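Local coordinates for D-alanyl-D-alanine carboxypeptidase (Vibrio cholerae, PDB 5TR7), which probably removes the terminal D-alanine from the peptide stems of cell-wall precursors, as a penicillin-binding serine carboxypeptidase of peptidase family S11, at residues Leu31-Met39 with Ile200-Asn211; Phe71-Val79 with Gln97-Ala105. One frame throughout, in Å; residues are numbered along the deposited sequence.

Overall arrangement
Both contacts are largely buried, and they meet at the predicted active site: their centres lie about 15 Å apart, and contact 2 is nested within the chain loop that contact 1 closes. Contact 1 sets the start of helix 37-50 against an edge strand, 196-205, of the five-stranded antiparallel sheet. Contact 2 lies farther from the centre of the chain, where the loop before strand 84-86 wraps the beginning of helix 100-111. Contact 1 combines van der Waals packing against strand backbone and the Lys201 stem with one hydrogen bond across it, whereas contact 2 is held by five, three of them to a single carboxylate. The two join where Lys201 NZ lies 2.8 Å from Ser98 OG and Lys38 NZ 2.8 Å from Asn100 OD1.

Contact 1. Residues Leu31-Met39 with Ile200-Asn211; sequences LSPASLTKM and IKTGHTSGAGYN
Met39 and Leu36 press on the backbone and the aliphatic stem of Lys201. Met39 CG lies 3.6 Å from Lys201 CB, the two chains running past each other in opposite directions, and an extended chi2 (-170°) places Met39 SD 3.7 Å from Ile200 CG2. Leu36 sends CD2 over the Lys201 carbonyl and CD1 to Asn211 CB at 4.0 Å; a branched aliphatic residue can thus cover two neighbouring strands at once. Farther along the strand, Gly203 CA lies 4.2 Å from Ser35 CB. Ser35 and Lys38 are the fixed residues of the SxxK motif, and Lys201-Gly203 the KTG motif, of penicillin-binding proteins: Ser35 is the predicted acyl-ester nucleophile, Lys38 the predicted proton acceptor and Lys201 a predicted substrate-binding residue. Lys38 NZ donates to Ser35 OG over 2.8 Å and also bonds Asn100 OD1 and His139 O; Lys201 NZ bonds Ser98 OG and Thr202 O. At the other end Thr205 OG1 donates to Ser32 O at 2.6 Å, tilted 21° from the carbonyl plane. In the second shell, Asn211 ND2 donates to Thr205 OG1 at 3.0 Å within its own amide plane, and Gly229 N holds Asn211 OD1.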
loop_
_atom_site.group_PDB
_atom_site.type_symbol
_atom_site.label_atom_id
_atom_site.label_comp_id
_atom_site.label_asym_id
_atom_site.label_seq_id
_atom_site.Cartn_x
_atom_site.Cartn_y
_atom_site.Cartn_z
ATOM N N LEU A 31 -3.528 8.486 12.325
ATOM C CA LEU A 31 -4.582 8.444 11.343
ATOM C C LEU A 31 -4.977 7.006 11.131
ATOM O O LEU A 31 -4.221 6.086 11.399
ATOM C CB LEU A 31 -4.008 8.827 9.978
ATOM C CG LEU A 31 -3.543 10.224 9.761
ATOM C CD1 LEU A 31 -2.716 10.180 8.475
ATOM C CD2 LEU A 31 -4.747 11.170 9.698
ATOM N N SER A 32 -6.088 6.879 10.434
ATOM C CA SER A 32 -6.664 5.622 10.058
ATOM C C SER A 32 -6.087 5.441 8.622
ATOM O O SER A 32 -6.303 6.256 7.759
ATOM C CB SER A 32 -8.182 5.818 10.165
ATOM O OG SER A 32 -8.862 4.605 10.225
ATOM N N PRO A 33 -5.253 4.414 8.389
ATOM C CA PRO A 33 -4.576 4.259 7.081
ATOM C C PRO A 33 -5.382 3.616 5.970
ATOM O O PRO A 33 -5.039 3.727 4.773
ATOM C CB PRO A 33 -3.388 3.371 7.416
ATOM C CG PRO A 33 -3.888 2.510 8.518
ATOM C CD PRO A 33 -4.758 3.417 9.344
ATOM N N ALA A 34 -6.437 2.935 6.388
ATOM C CA ALA A 34 -7.377 2.323 5.483
ATOM C C ALA A 34 -6.665 1.414 4.508
ATOM O O ALA A 34 -5.780 0.656 4.868
ATOM C CB ALA A 34 -8.228 3.388 4.772
ATOM N N SER A 35 -6.975 1.569 3.247
ATOM C CA SER A 35 -6.461 0.648 2.251
ATOM C C SER A 35 -4.909 0.688 2.130
ATOM O O SER A 35 -4.303 -0.195 1.507
ATOM C CB SER A 35 -7.229 0.914 0.979
ATOM O OG SER A 35 -7.043 -0.067 0.036
ATOM N N LEU A 36 -4.253 1.661 2.767
ATOM C CA LEU A 36 -2.796 1.691 2.699
ATOM C C LEU A 36 -2.265 0.540 3.565
ATOM O O LEU A 36 -1.118 0.127 3.403
ATOM C CB LEU A 36 -2.219 3.033 3.162
ATOM C CG LEU A 36 -2.599 4.200 2.311
ATOM C CD1 LEU A 36 -2.002 5.386 3.008
ATOM C CD2 LEU A 36 -2.101 4.072 0.846
ATOM N N THR A 37 -3.133 0.022 4.443
ATOM C CA THR A 37 -2.812 -1.169 5.244
ATOM C C THR A 37 -2.375 -2.344 4.328
ATOM O O THR A 37 -1.609 -3.211 4.726
ATOM C CB THR A 37 -4.077 -1.607 6.024
ATOM O OG1 THR A 37 -4.422 -0.592 6.962
ATOM C CG2 THR A 37 -3.868 -2.900 6.782
ATOM N N LYS A 38 -2.832 -2.311 3.081
ATOM C CA LYS A 38 -2.494 -3.359 2.108
ATOM C C LYS A 38 -1.034 -3.394 1.795
ATOM O O LYS A 38 -0.498 -4.445 1.395
ATOM C CB LYS A 38 -3.334 -3.287 0.877
ATOM C CG LYS A 38 -4.836 -3.470 1.175
ATOM C CD LYS A 38 -5.713 -3.491 -0.078
ATOM C CE LYS A 38 -7.180 -3.769 0.247
ATOM N NZ LYS A 38 -7.859 -2.609 0.843
ATOM N N MET A 39 -0.349 -2.271 1.991
ATOM C CA MET A 39 1.106 -2.293 1.814
ATOM C C MET A 39 1.743 -3.226 2.844
ATOM O O MET A 39 2.730 -3.951 2.535
ATOM C CB MET A 39 1.711 -0.902 1.987
ATOM C CG MET A 39 1.384 0.062 0.819
ATOM S SD MET A 39 2.337 1.540 0.927
ATOM C CE MET A 39 1.984 2.297 2.462
ATOM N N ILE A 200 3.174 4.037 -5.084
ATOM C CA ILE A 200 3.001 2.732 -4.478
ATOM C C ILE A 200 1.529 2.367 -4.316
ATOM O O ILE A 200 1.007 1.525 -5.020
ATOM C CB ILE A 200 3.704 2.654 -3.113
ATOM C CG1 ILE A 200 5.119 3.214 -3.208
ATOM C CG2 ILE A 200 3.677 1.248 -2.548
ATOM C CD1 ILE A 200 5.992 2.918 -1.973
ATOM N N LYS A 201 0.844 3.001 -3.392
ATOM C CA LYS A 201 -0.502 2.590 -3.106
ATOM C C LYS A 201 -1.382 3.753 -2.757
ATOM O O LYS A 201 -1.046 4.653 -2.044
ATOM C CB LYS A 201 -0.464 1.625 -1.910
ATOM C CG LYS A 201 -1.779 0.947 -1.540
ATOM C CD LYS A 201 -2.094 -0.120 -2.553
ATOM C CE LYS A 201 -3.454 -0.765 -2.307
ATOM N NZ LYS A 201 -4.637 0.053 -2.688
ATOM N N THR A 202 -2.591 3.573 -3.124
ATOM C CA THR A 202 -3.612 4.545 -2.989
ATOM C C THR A 202 -4.633 4.150 -1.889
ATOM O O THR A 202 -4.748 3.029 -1.522
ATOM C CB THR A 202 -4.259 4.546 -4.366
ATOM O OG1 THR A 202 -4.975 5.733 -4.553
ATOM C CG2 THR A 202 -5.111 3.320 -4.572
ATOM N N GLY A 203 -5.341 5.109 -1.346
ATOM C CA GLY A 203 -6.416 4.785 -0.377
ATOM C C GLY A 203 -7.241 5.956 0.007
ATOM O O GLY A 203 -6.886 7.097 -0.330
ATOM N N HIS A 204 -8.286 5.712 0.803
ATOM C CA HIS A 204 -9.159 6.802 1.291
ATOM C C HIS A 204 -9.467 6.589 2.778
ATOM O O HIS A 204 -9.695 5.469 3.213
ATOM C CB HIS A 204 -10.452 6.812 0.491
ATOM C CG HIS A 204 -11.344 7.971 0.797
ATOM N ND1 HIS A 204 -12.191 8.001 1.883
ATOM C CD2 HIS A 204 -11.499 9.157 0.166
ATOM C CE1 HIS A 204 -12.820 9.161 1.908
ATOM N NE2 HIS A 204 -12.449 9.859 0.850
ATOM N N THR A 205 -9.475 7.655 3.564
ATOM C CA THR A 205 -9.795 7.589 5.026
ATOM C C THR A 205 -11.052 8.441 5.177
ATOM O O THR A 205 -11.008 9.638 4.986
ATOM C CB THR A 205 -8.649 8.142 5.873
ATOM O OG1 THR A 205 -7.447 7.377 5.662
ATOM C CG2 THR A 205 -8.959 8.107 7.393
ATOM N N SER A 206 -12.161 7.806 5.521
ATOM C CA SER A 206 -13.477 8.447 5.394
ATOM C C SER A 206 -13.728 9.888 5.894
ATOM O O SER A 206 -14.417 10.654 5.184
ATOM C CB SER A 206 -14.561 7.495 5.843
ATOM O OG SER A 206 -14.418 7.407 7.203
ATOM N N GLY A 207 -13.197 10.288 7.050
ATOM C CA GLY A 207 -13.412 11.686 7.485
ATOM C C GLY A 207 -12.320 12.662 7.043
ATOM O O GLY A 207 -12.506 13.851 7.138
ATOM N N ALA A 208 -11.223 12.140 6.478
ATOM C CA ALA A 208 -10.029 12.938 6.104
ATOM C C ALA A 208 -9.830 13.176 4.611
ATOM O O ALA A 208 -9.640 14.328 4.204
ATOM C CB ALA A 208 -8.771 12.305 6.687
ATOM N N GLY A 209 -9.872 12.113 3.811
ATOM C CA GLY A 209 -9.776 12.258 2.347
ATOM C C GLY A 209 -8.964 11.222 1.631
ATOM O O GLY A 209 -8.769 10.140 2.148
ATOM N N TYR A 210 -8.503 11.556 0.439
ATOM C CA TYR A 210 -7.715 10.676 -0.378
ATOM C C TYR A 210 -6.258 10.693 -0.032
ATOM O O TYR A 210 -5.648 11.756 0.169
ATOM C CB TYR A 210 -7.866 10.985 -1.859
ATOM C CG TYR A 210 -9.260 10.759 -2.362
ATOM C CD1 TYR A 210 -9.631 9.517 -2.870
ATOM C CD2 TYR A 210 -10.175 11.770 -2.415
ATOM C CE1 TYR A 210 -10.888 9.293 -3.399
ATOM C CE2 TYR A 210 -11.442 11.559 -2.939
ATOM C CZ TYR A 210 -11.785 10.327 -3.427
ATOM O OH TYR A 210 -13.026 10.145 -3.913
ATOM N N ASN A 211 -5.685 9.482 -0.049
ATOM C CA ASN A 211 -4.314 9.292 0.259
ATOM C C ASN A 211 -3.503 8.669 -0.864
ATOM O O ASN A 211 -4.002 7.851 -1.598
ATOM C CB ASN A 211 -4.272 8.301 1.401
ATOM C CG ASN A 211 -5.152 8.707 2.548
ATOM O OD1 ASN A 211 -5.267 9.890 2.875
ATOM N ND2 ASN A 211 -5.782 7.717 3.164
#

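Contact 2. Residues Phe71-Val79 with Gln97-Ala105; sequences FPDSSKMFV and QSGNDACVA
This is a buried, hydrogen-bonded packing of a loop on the start of a helix: residues 71-79, between strands 59-61 and 84-86, wrap the turn 97-99 and the first residues of helix 100-111 beside the predicted active site. Ser98, Gly99 and Asn100 form an SGN sequence, the second active-site motif of this family, and Ser98 is a predicted catalytic residue. Asp101 carries much of the polar contact. Its CG sits between the backbone N and the carbonyl carbon (chi1 53°), which turns the carboxylate to the loop. There Asp101 OD1 takes Met77 N at 2.8 Å through its syn lone pair, in a nearly straight bond. Asp101 OD2 receives Phe78 N, also on the syn side, and Val79 N, which meets it nearly along the C-O axis at 3.0 Å. Ala102 N reaches OD1 from above the carboxylate plane.

The turn itself is held by Ser75, whose O accepts Asn100 N at 3.1 Å while its small hydroxyl donates through OG to Gln97 O at 2.6 Å. Glycine suits position 99, the N-cap, because a CB there would clash with Met77 N, and Gly99 CA lies 3.9 Å from Lys76 CA. On the flank, Asn100 CB sits over one face of the Phe71 ring, 3.8 Å from its centroid in a CH-pi contact, and Val104 CG2 reaches Phe71 CZ at 3.8 Å. Lys76 bends at chi3 and chi4 so that NZ donates to Phe71 O and Ser74 O, tying the loop to itself. With four backbone N-H groups shared between its two oxygens, the buried Asp101 carboxylate is fixed in rotation and probably stabilised as an anion, so that one acidic side chain organises the loop's backbone close to Ser98.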
loop_
_atom_site.group_PDB
_atom_site.type_symbol
_atom_site.label_atom_id
_atom_site.label_comp_id
_atom_site.label_asym_id
_atom_site.label_seq_id
_atom_site.Cartn_x
_atom_site.Cartn_y
_atom_site.Cartn_z
ATOM N N PHE A 71 -17.753 -8.025 1.641
ATOM C CA PHE A 71 -17.229 -6.684 1.318
ATOM C C PHE A 71 -18.096 -5.907 0.339
ATOM O O PHE A 71 -17.752 -5.766 -0.868
ATOM C CB PHE A 71 -15.817 -6.845 0.780
ATOM C CG PHE A 71 -14.925 -7.610 1.708
ATOM C CD1 PHE A 71 -14.362 -7.002 2.835
ATOM C CD2 PHE A 71 -14.691 -8.963 1.481
ATOM C CE1 PHE A 71 -13.600 -7.755 3.712
ATOM C CE2 PHE A 71 -13.882 -9.697 2.334
ATOM C CZ PHE A 71 -13.353 -9.090 3.462
ATOM N N PRO A 72 -19.288 -5.500 0.813
ATOM C CA PRO A 72 -20.157 -4.732 -0.054
ATOM C C PRO A 72 -19.684 -3.280 -0.033
ATOM O O PRO A 72 -19.169 -2.810 0.989
ATOM C CB PRO A 72 -21.503 -4.880 0.628
ATOM C CG PRO A 72 -21.169 -5.012 2.102
ATOM C CD PRO A 72 -19.812 -5.606 2.190
ATOM N N ASP A 73 -19.775 -2.558 -1.120
ATOM C CA ASP A 73 -19.337 -1.124 -1.119
ATOM C C ASP A 73 -17.824 -0.872 -1.156
ATOM O O ASP A 73 -17.453 0.274 -1.237
ATOM C CB ASP A 73 -19.821 -0.299 0.098
ATOM C CG ASP A 73 -21.244 -0.569 0.491
ATOM O OD1 ASP A 73 -21.981 -1.220 -0.254
ATOM O OD2 ASP A 73 -21.579 -0.183 1.601
ATOM N N SER A 74 -16.970 -1.899 -1.098
ATOM C CA SER A 74 -15.535 -1.734 -1.158
ATOM C C SER A 74 -14.941 -2.570 -2.302
ATOM O O SER A 74 -15.534 -3.472 -2.808
ATOM C CB SER A 74 -14.868 -2.117 0.159
ATOM O OG SER A 74 -15.124 -3.434 0.497
ATOM N N SER A 75 -13.749 -2.238 -2.657
ATOM C CA SER A 75 -13.066 -2.838 -3.735
ATOM C C SER A 75 -12.824 -4.352 -3.464
ATOM O O SER A 75 -12.506 -4.792 -2.323
ATOM C CB SER A 75 -11.771 -2.022 -3.922
ATOM O OG SER A 75 -11.059 -2.543 -4.989
ATOM N N LYS A 76 -13.037 -5.130 -4.537
ATOM C CA LYS A 76 -12.916 -6.585 -4.548
ATOM C C LYS A 76 -12.290 -7.139 -5.792
ATOM O O LYS A 76 -12.442 -6.571 -6.904
ATOM C CB LYS A 76 -14.305 -7.199 -4.530
ATOM C CG LYS A 76 -15.132 -7.004 -3.258
ATOM C CD LYS A 76 -16.607 -7.386 -3.511
ATOM C CE LYS A 76 -17.348 -6.319 -4.347
ATOM N NZ LYS A 76 -17.657 -5.072 -3.617
ATOM N N MET A 77 -11.619 -8.289 -5.628
ATOM C CA MET A 77 -11.069 -9.019 -6.766
ATOM C C MET A 77 -12.170 -9.888 -7.408
ATOM O O MET A 77 -12.096 -10.282 -8.593
ATOM C CB MET A 77 -9.939 -9.906 -6.281
ATOM C CG MET A 77 -9.320 -10.814 -7.374
ATOM S SD MET A 77 -7.883 -11.602 -6.680
ATOM C CE MET A 77 -7.543 -12.724 -8.048
ATOM N N PHE A 78 -13.203 -10.151 -6.601
ATOM C CA PHE A 78 -14.362 -10.962 -6.949
ATOM C C PHE A 78 -14.100 -12.446 -6.873
ATOM O O PHE A 78 -14.363 -13.196 -7.792
ATOM C CB PHE A 78 -15.032 -10.538 -8.240
ATOM C CG PHE A 78 -15.649 -9.186 -8.130
ATOM C CD1 PHE A 78 -16.844 -9.024 -7.451
ATOM C CD2 PHE A 78 -15.004 -8.094 -8.618
ATOM C CE1 PHE A 78 -17.403 -7.790 -7.289
ATOM C CE2 PHE A 78 -15.575 -6.830 -8.475
ATOM C CZ PHE A 78 -16.783 -6.689 -7.818
ATOM N N VAL A 79 -13.589 -12.830 -5.715
ATOM C CA VAL A 79 -13.231 -14.189 -5.468
ATOM C C VAL A 79 -14.410 -14.969 -4.884
ATOM O O VAL A 79 -15.181 -14.426 -4.085
ATOM C CB VAL A 79 -11.942 -14.068 -4.617
ATOM C CG1 VAL A 79 -11.862 -14.961 -3.425
ATOM C CG2 VAL A 79 -10.736 -14.087 -5.547
ATOM N N GLN A 97 -5.753 -4.068 -7.627
ATOM C CA GLN A 97 -7.184 -3.871 -7.517
ATOM C C GLN A 97 -7.576 -3.449 -6.119
ATOM O O GLN A 97 -8.709 -3.072 -5.915
ATOM C CB GLN A 97 -7.937 -5.163 -7.851
ATOM C CG GLN A 97 -7.545 -5.842 -9.160
ATOM C CD GLN A 97 -8.405 -7.025 -9.492
ATOM O OE1 GLN A 97 -8.771 -7.796 -8.601
ATOM N NE2 GLN A 97 -8.719 -7.202 -10.797
ATOM N N SER A 98 -6.689 -3.588 -5.135
ATOM C CA SER A 98 -7.011 -3.178 -3.767
ATOM C C SER A 98 -8.178 -4.029 -3.265
ATOM O O SER A 98 -9.061 -3.562 -2.541
ATOM C CB SER A 98 -7.362 -1.650 -3.767
ATOM O OG SER A 98 -7.129 -1.129 -2.489
ATOM N N GLY A 99 -8.180 -5.302 -3.615
ATOM C CA GLY A 99 -9.306 -6.169 -3.236
ATOM C C GLY A 99 -9.249 -6.679 -1.799
ATOM O O GLY A 99 -8.311 -7.348 -1.424
ATOM N N ASN A 100 -10.221 -6.314 -0.982
ATOM C CA ASN A 100 -10.264 -6.754 0.401
ATOM C C ASN A 100 -10.419 -8.268 0.564
ATOM O O ASN A 100 -9.912 -8.847 1.541
ATOM C CB ASN A 100 -11.436 -6.101 1.126
ATOM C CG ASN A 100 -11.302 -4.619 1.282
ATOM O OD1 ASN A 100 -10.238 -4.059 1.192
ATOM N ND2 ASN A 100 -12.406 -3.987 1.517
ATOM N N ASP A 101 -11.212 -8.870 -0.350
ATOM C CA ASP A 101 -11.434 -10.314 -0.373
ATOM C C ASP A 101 -10.093 -11.057 -0.524
ATOM O O ASP A 101 -9.750 -11.988 0.275
ATOM C CB ASP A 101 -12.508 -10.722 -1.409
ATOM C CG ASP A 101 -12.235 -10.181 -2.868
ATOM O OD1 ASP A 101 -11.361 -9.296 -3.026
ATOM O OD2 ASP A 101 -12.922 -10.639 -3.849
ATOM N N ALA A 102 -9.286 -10.598 -1.477
ATOM C CA ALA A 102 -7.987 -11.224 -1.725
ATOM C C ALA A 102 -7.046 -11.079 -0.513
ATOM O O ALA A 102 -6.191 -11.933 -0.301
ATOM C CB ALA A 102 -7.321 -10.623 -2.943
ATOM N N CYS A 103 -7.197 -9.979 0.235
ATOM C CA CYS A 103 -6.375 -9.762 1.442
ATOM C C CYS A 103 -6.631 -10.836 2.456
ATOM O O CYS A 103 -5.694 -11.470 2.963
ATOM C CB CYS A 103 -6.633 -8.415 2.106
ATOM S SG CYS A 103 -5.988 -7.010 1.203
ATOM N N VAL A 104 -7.900 -11.096 2.695
ATOM C CA VAL A 104 -8.251 -12.118 3.676
ATOM C C VAL A 104 -7.834 -13.504 3.232
ATOM O O VAL A 104 -7.380 -14.288 4.069
ATOM C CB VAL A 104 -9.730 -12.099 4.015
ATOM C CG1 VAL A 104 -10.058 -13.226 4.997
ATOM C CG2 VAL A 104 -10.096 -10.760 4.612
ATOM N N ALA A 105 -7.956 -13.799 1.933
ATOM C CA ALA A 105 -7.552 -15.118 1.449
ATOM C C ALA A 105 -6.069 -15.353 1.607
ATOM O O ALA A 105 -5.654 -16.468 2.006
ATOM C CB ALA A 105 -7.959 -15.338 0.016
#